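Local atomic coordinates of putative epoxide hydrolase protein (Klebsiella pneumoniae subsp. pneumoniae, PDB entry 5BOV), a protein that is probably a hydrolase of the alpha/beta-hydrolase fold, perhaps an epoxide hydrolase or a monoacylglycerol lipase. Residues M88-R102 and R114-R126. Numbering follows the deposited sequence.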
loop_
_atom_site.group_PDB
_atom_site.type_symbol
_atom_site.label_atom_id
_atom_site.label_comp_id
_atom_site.label_asym_id
_atom_site.label_seq_id
_atom_site.Cartn_x
_atom_site.Cartn_y
_atom_site.Cartn_z
HETATM N N MSE A 88 7.768 -2.582 -5.942
HETATM C CA MSE A 88 7.275 -2.803 -4.613
HETATM C C MSE A 88 6.726 -4.195 -4.451
HETATM O O MSE A 88 6.916 -4.800 -3.389
HETATM C CB MSE A 88 6.218 -1.763 -4.232
HETATM C CG MSE A 88 6.861 -0.364 -4.313
HETATM SE SE MSE A 88 5.554 0.958 -3.725
HETATM C CE MSE A 88 6.374 2.517 -4.637
ATOM N N ALA A 89 6.034 -4.726 -5.467
ATOM C CA ALA A 89 5.577 -6.101 -5.424
ATOM C C ALA A 89 6.761 -7.070 -5.291
ATOM O O ALA A 89 6.746 -7.993 -4.449
ATOM C CB ALA A 89 4.745 -6.412 -6.653
ATOM N N ALA A 90 7.811 -6.832 -6.087
ATOM C CA ALA A 90 9.016 -7.667 -5.990
ATOM C C ALA A 90 9.616 -7.613 -4.592
ATOM O O ALA A 90 10.044 -8.657 -4.068
ATOM C CB ALA A 90 10.037 -7.241 -7.028
ATOM N N ASP A 91 9.607 -6.414 -3.950
ATOM C CA ASP A 91 10.140 -6.240 -2.614
ATOM C C ASP A 91 9.382 -7.205 -1.628
ATOM O O ASP A 91 9.977 -7.843 -0.742
ATOM C CB ASP A 91 9.928 -4.847 -2.062
ATOM C CG ASP A 91 10.704 -3.737 -2.779
ATOM O OD1 ASP A 91 11.817 -4.049 -3.325
ATOM O OD2 ASP A 91 10.232 -2.586 -2.684
ATOM N N ILE A 92 8.072 -7.274 -1.779
ATOM C CA ILE A 92 7.281 -8.101 -0.889
ATOM C C ILE A 92 7.535 -9.576 -1.068
ATOM O O ILE A 92 7.588 -10.367 -0.106
ATOM C CB ILE A 92 5.751 -7.719 -0.929
ATOM C CG1 ILE A 92 5.561 -6.265 -0.502
ATOM C CG2 ILE A 92 4.914 -8.678 -0.095
ATOM C CD1 ILE A 92 6.273 -5.807 0.778
ATOM N N VAL A 93 7.701 -10.003 -2.317
ATOM C CA VAL A 93 8.020 -11.387 -2.609
ATOM C C VAL A 93 9.431 -11.715 -2.020
ATOM O O VAL A 93 9.602 -12.773 -1.418
ATOM C CB VAL A 93 7.978 -11.746 -4.100
ATOM C CG1 VAL A 93 8.465 -13.176 -4.357
ATOM C CG2 VAL A 93 6.576 -11.588 -4.585
ATOM N N HIS A 94 10.404 -10.811 -2.195
ATOM C CA HIS A 94 11.715 -11.023 -1.579
ATOM C C HIS A 94 11.615 -11.084 -0.056
ATOM O O HIS A 94 12.322 -11.900 0.601
ATOM C CB HIS A 94 12.667 -9.887 -1.957
ATOM C CG HIS A 94 13.126 -9.952 -3.369
ATOM N ND1 HIS A 94 13.730 -11.065 -3.931
ATOM C CD2 HIS A 94 13.166 -8.984 -4.308
ATOM C CE1 HIS A 94 14.035 -10.786 -5.195
ATOM N NE2 HIS A 94 13.701 -9.537 -5.447
ATOM N N LEU A 95 10.733 -10.275 0.539
ATOM C CA LEU A 95 10.530 -10.352 2.021
ATOM C C LEU A 95 9.958 -11.697 2.401
ATOM O O LEU A 95 10.399 -12.315 3.404
ATOM C CB LEU A 95 9.561 -9.228 2.469
ATOM C CG LEU A 95 9.191 -9.169 3.916
ATOM C CD1 LEU A 95 10.410 -8.919 4.796
ATOM C CD2 LEU A 95 8.114 -8.102 4.153
HETATM N N MSE A 96 8.967 -12.177 1.650
HETATM C CA MSE A 96 8.331 -13.485 1.934
HETATM C C MSE A 96 9.381 -14.562 1.857
HETATM O O MSE A 96 9.501 -15.429 2.765
HETATM C CB MSE A 96 7.164 -13.744 0.972
HETATM C CG MSE A 96 5.937 -12.897 1.380
HETATM SE SE MSE A 96 4.558 -13.173 0.003
HETATM C CE MSE A 96 4.024 -14.848 0.731
ATOM N N ASP A 97 10.160 -14.544 0.776
ATOM C CA ASP A 97 11.241 -15.487 0.663
ATOM C C ASP A 97 12.246 -15.433 1.839
ATOM O O ASP A 97 12.649 -16.505 2.391
ATOM C CB ASP A 97 12.028 -15.346 -0.637
ATOM C CG ASP A 97 11.203 -15.647 -1.883
ATOM O OD1 ASP A 97 10.172 -16.362 -1.801
ATOM O OD2 ASP A 97 11.674 -15.222 -2.981
ATOM N N ALA A 98 12.654 -14.233 2.228
ATOM C CA ALA A 98 13.628 -14.074 3.275
ATOM C C ALA A 98 13.110 -14.591 4.630
ATOM O O ALA A 98 13.865 -15.061 5.503
ATOM C CB ALA A 98 14.077 -12.618 3.398
ATOM N N LEU A 99 11.800 -14.464 4.850
ATOM C CA LEU A 99 11.122 -14.982 6.029
ATOM C C LEU A 99 10.687 -16.440 5.943
ATOM O O LEU A 99 10.077 -16.954 6.875
ATOM C CB LEU A 99 9.880 -14.105 6.381
ATOM C CG LEU A 99 10.190 -12.628 6.758
ATOM C CD1 LEU A 99 8.897 -11.802 6.845
ATOM C CD2 LEU A 99 10.958 -12.562 8.092
ATOM N N ASN A 100 10.932 -17.080 4.823
ATOM C CA ASN A 100 10.484 -18.454 4.595
ATOM C C ASN A 100 8.972 -18.631 4.674
ATOM O O ASN A 100 8.446 -19.636 5.188
ATOM C CB ASN A 100 11.218 -19.466 5.509
ATOM C CG ASN A 100 12.693 -19.472 5.251
ATOM O OD1 ASN A 100 13.116 -19.530 4.098
ATOM N ND2 ASN A 100 13.489 -19.281 6.293
ATOM N N ILE A 101 8.270 -17.661 4.094
ATOM C CA ILE A 101 6.813 -17.656 4.097
ATOM C C ILE A 101 6.426 -18.061 2.677
ATOM O O ILE A 101 6.585 -17.254 1.754
ATOM C CB ILE A 101 6.236 -16.284 4.500
ATOM C CG1 ILE A 101 6.504 -15.984 6.000
ATOM C CG2 ILE A 101 4.715 -16.276 4.278
ATOM C CD1 ILE A 101 6.106 -14.558 6.409
ATOM N N ARG A 102 5.864 -19.255 2.526
ATOM C CA ARG A 102 5.437 -19.738 1.207
ATOM C C ARG A 102 4.163 -19.062 0.704
ATOM O O ARG A 102 4.073 -18.760 -0.457
ATOM C CB ARG A 102 5.101 -21.182 1.385
ATOM C CG ARG A 102 4.705 -21.897 0.119
ATOM C CD ARG A 102 4.193 -23.324 0.423
ATOM N NE ARG A 102 2.833 -23.338 1.025
ATOM C CZ ARG A 102 1.675 -23.128 0.374
ATOM N NH1 ARG A 102 1.620 -22.881 -0.923
ATOM N NH2 ARG A 102 0.528 -23.162 1.044
ATOM N N ARG A 114 -2.320 -1.652 -4.296
ATOM C CA ARG A 114 -1.719 -1.900 -5.602
ATOM C C ARG A 114 -0.652 -2.968 -5.546
ATOM O O ARG A 114 -0.649 -3.913 -6.332
ATOM C CB ARG A 114 -1.139 -0.633 -6.127
ATOM C CG ARG A 114 -0.555 -0.729 -7.490
ATOM C CD ARG A 114 0.160 0.571 -7.872
ATOM N NE ARG A 114 1.367 0.712 -7.088
ATOM C CZ ARG A 114 2.027 1.835 -6.868
ATOM N NH1 ARG A 114 1.592 2.995 -7.323
ATOM N NH2 ARG A 114 3.190 1.780 -6.194
ATOM N N THR A 115 0.189 -2.909 -4.504
ATOM C CA THR A 115 1.260 -3.827 -4.361
ATOM C C THR A 115 0.716 -5.267 -4.077
ATOM O O THR A 115 1.131 -6.218 -4.730
ATOM C CB THR A 115 2.203 -3.401 -3.196
ATOM O OG1 THR A 115 2.773 -2.108 -3.494
ATOM C CG2 THR A 115 3.275 -4.353 -3.006
ATOM N N ALA A 116 -0.252 -5.375 -3.173
ATOM C CA ALA A 116 -0.849 -6.681 -2.904
ATOM C C ALA A 116 -1.585 -7.243 -4.121
ATOM O O ALA A 116 -1.501 -8.440 -4.379
ATOM C CB ALA A 116 -1.857 -6.553 -1.749
ATOM N N ASP A 117 -2.283 -6.374 -4.872
ATOM C CA ASP A 117 -2.952 -6.719 -6.073
ATOM C C ASP A 117 -1.913 -7.376 -7.066
ATOM O O ASP A 117 -2.218 -8.407 -7.688
ATOM C CB ASP A 117 -3.599 -5.570 -6.772
ATOM C CG ASP A 117 -4.796 -4.994 -6.040
ATOM O OD1 ASP A 117 -5.246 -5.556 -5.013
ATOM O OD2 ASP A 117 -5.170 -3.890 -6.465
ATOM N N ILE A 118 -0.771 -6.714 -7.243
ATOM C CA ILE A 118 0.237 -7.198 -8.145
ATOM C C ILE A 118 0.777 -8.562 -7.683
ATOM O O ILE A 118 0.940 -9.466 -8.549
ATOM C CB ILE A 118 1.374 -6.179 -8.324
ATOM C CG1 ILE A 118 0.854 -4.974 -9.037
ATOM C CG2 ILE A 118 2.576 -6.805 -9.120
ATOM C CD1 ILE A 118 1.788 -3.769 -8.976
ATOM N N VAL A 119 1.075 -8.726 -6.406
ATOM C CA VAL A 119 1.547 -10.015 -5.931
ATOM C C VAL A 119 0.519 -11.092 -6.236
ATOM O O VAL A 119 0.857 -12.183 -6.731
ATOM C CB VAL A 119 1.925 -10.017 -4.449
ATOM C CG1 VAL A 119 2.448 -11.326 -4.033
ATOM C CG2 VAL A 119 2.996 -8.981 -4.239
ATOM N N ALA A 120 -0.771 -10.802 -5.993
ATOM C CA ALA A 120 -1.788 -11.755 -6.245
ATOM C C ALA A 120 -1.953 -12.083 -7.715
ATOM O O ALA A 120 -2.286 -13.214 -8.065
ATOM C CB ALA A 120 -3.109 -11.248 -5.638
ATOM N N ALA A 121 -1.797 -11.093 -8.586
ATOM C CA ALA A 121 -1.957 -11.337 -10.012
ATOM C C ALA A 121 -0.773 -12.085 -10.627
ATOM O O ALA A 121 -0.942 -12.967 -11.531
ATOM C CB ALA A 121 -2.165 -9.989 -10.697
ATOM N N LEU A 122 0.427 -11.744 -10.223
ATOM C CA LEU A 122 1.618 -12.338 -10.864
ATOM C C LEU A 122 2.141 -13.566 -10.175
ATOM O O LEU A 122 2.712 -14.457 -10.860
ATOM C CB LEU A 122 2.754 -11.324 -10.978
ATOM C CG LEU A 122 2.441 -10.025 -11.746
ATOM C CD1 LEU A 122 3.690 -9.186 -11.853
ATOM C CD2 LEU A 122 1.858 -10.261 -13.115
ATOM N N TRP A 123 1.978 -13.641 -8.860
ATOM C CA TRP A 123 2.365 -14.825 -8.090
ATOM C C TRP A 123 1.199 -15.315 -7.226
ATOM O O TRP A 123 1.311 -15.351 -5.981
ATOM C CB TRP A 123 3.584 -14.501 -7.238
ATOM C CG TRP A 123 4.680 -13.978 -8.023
ATOM C CD1 TRP A 123 5.542 -14.714 -8.814
ATOM C CD2 TRP A 123 5.104 -12.593 -8.157
ATOM N NE1 TRP A 123 6.424 -13.865 -9.443
ATOM C CE2 TRP A 123 6.251 -12.576 -8.991
ATOM C CE3 TRP A 123 4.644 -11.392 -7.648
ATOM C CZ2 TRP A 123 6.926 -11.370 -9.339
ATOM C CZ3 TRP A 123 5.261 -10.212 -8.018
ATOM C CH2 TRP A 123 6.392 -10.182 -8.843
ATOM N N PRO A 124 0.100 -15.751 -7.842
ATOM C CA PRO A 124 -1.063 -16.142 -7.060
ATOM C C PRO A 124 -0.806 -17.271 -6.022
ATOM O O PRO A 124 -1.473 -17.317 -4.977
ATOM C CB PRO A 124 -2.068 -16.595 -8.094
ATOM C CG PRO A 124 -1.248 -16.915 -9.316
ATOM C CD PRO A 124 -0.170 -15.899 -9.288
ATOM N N GLN A 125 0.146 -18.172 -6.312
ATOM C CA GLN A 125 0.425 -19.264 -5.369
ATOM C C GLN A 125 0.925 -18.728 -4.017
ATOM O O GLN A 125 0.854 -19.443 -3.009
ATOM C CB GLN A 125 1.473 -20.270 -5.908
ATOM C CG GLN A 125 0.958 -21.037 -7.057
ATOM C CD GLN A 125 2.014 -22.011 -7.672
ATOM O OE1 GLN A 125 2.902 -22.566 -6.984
ATOM N NE2 GLN A 125 1.892 -22.212 -8.954
ATOM N N ARG A 126 1.439 -17.504 -3.995
ATOM C CA ARG A 126 1.968 -16.912 -2.763
ATOM C C ARG A 126 0.881 -16.213 -1.956
ATOM O O ARG A 126 1.125 -15.740 -0.837
ATOM C CB ARG A 126 3.026 -15.872 -3.064
ATOM C CG ARG A 126 4.244 -16.320 -3.906
ATOM C CD ARG A 126 4.943 -17.540 -3.415
ATOM N NE ARG A 126 5.692 -17.378 -2.180
ATOM C CZ ARG A 126 6.954 -16.961 -2.080
ATOM N NH1 ARG A 126 7.663 -16.551 -3.118
ATOM N NH2 ARG A 126 7.487 -16.877 -0.851
#
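Helices 88-98 and 114-122 cross at -69°, their axes 8.7 Å apart, and come closest where Ala89 meets Thr115, CA to CA 5.0 Å. Ala89 suits this crossing because its methyl lets the backbones approach: CB presses on Ile118 CG2 at a tight 3.3 Å and also meets Val119 CG2 and the Trp123 ring edge. One turn on, Val93 lays CG2 over a face of Trp123 in a CH-pi contact, 4.0 Å from the six-membered ring centroid, while Leu122 CB lies near the rim of the opposite face. Both helices belong to an alpha/beta-hydrolase fold, where Ile92 and Thr115 reach Leu37 of strand 32-37; Thr115 OG1 is hydrogen-bonded to Trp111 O beside a probable nucleophile elbow. Farther along, Arg126, bent at chi2 and chi3, serves three acceptors near its guanidinium plane. NH1 and NH2 both bind Asp97 OD1, at 2.8 and 2.9 Å, with the carboxylate only 13° from coplanar. NH2 also donates to Ile101 O at 2.8 Å and NE to Arg102 O at 2.7 Å, tying the chain beyond the Schellman motif at Asn100 to the 3-10 turn. The unbranched Met96 (selenomethionine here) slides past in the opposite direction, CE against Arg126 O.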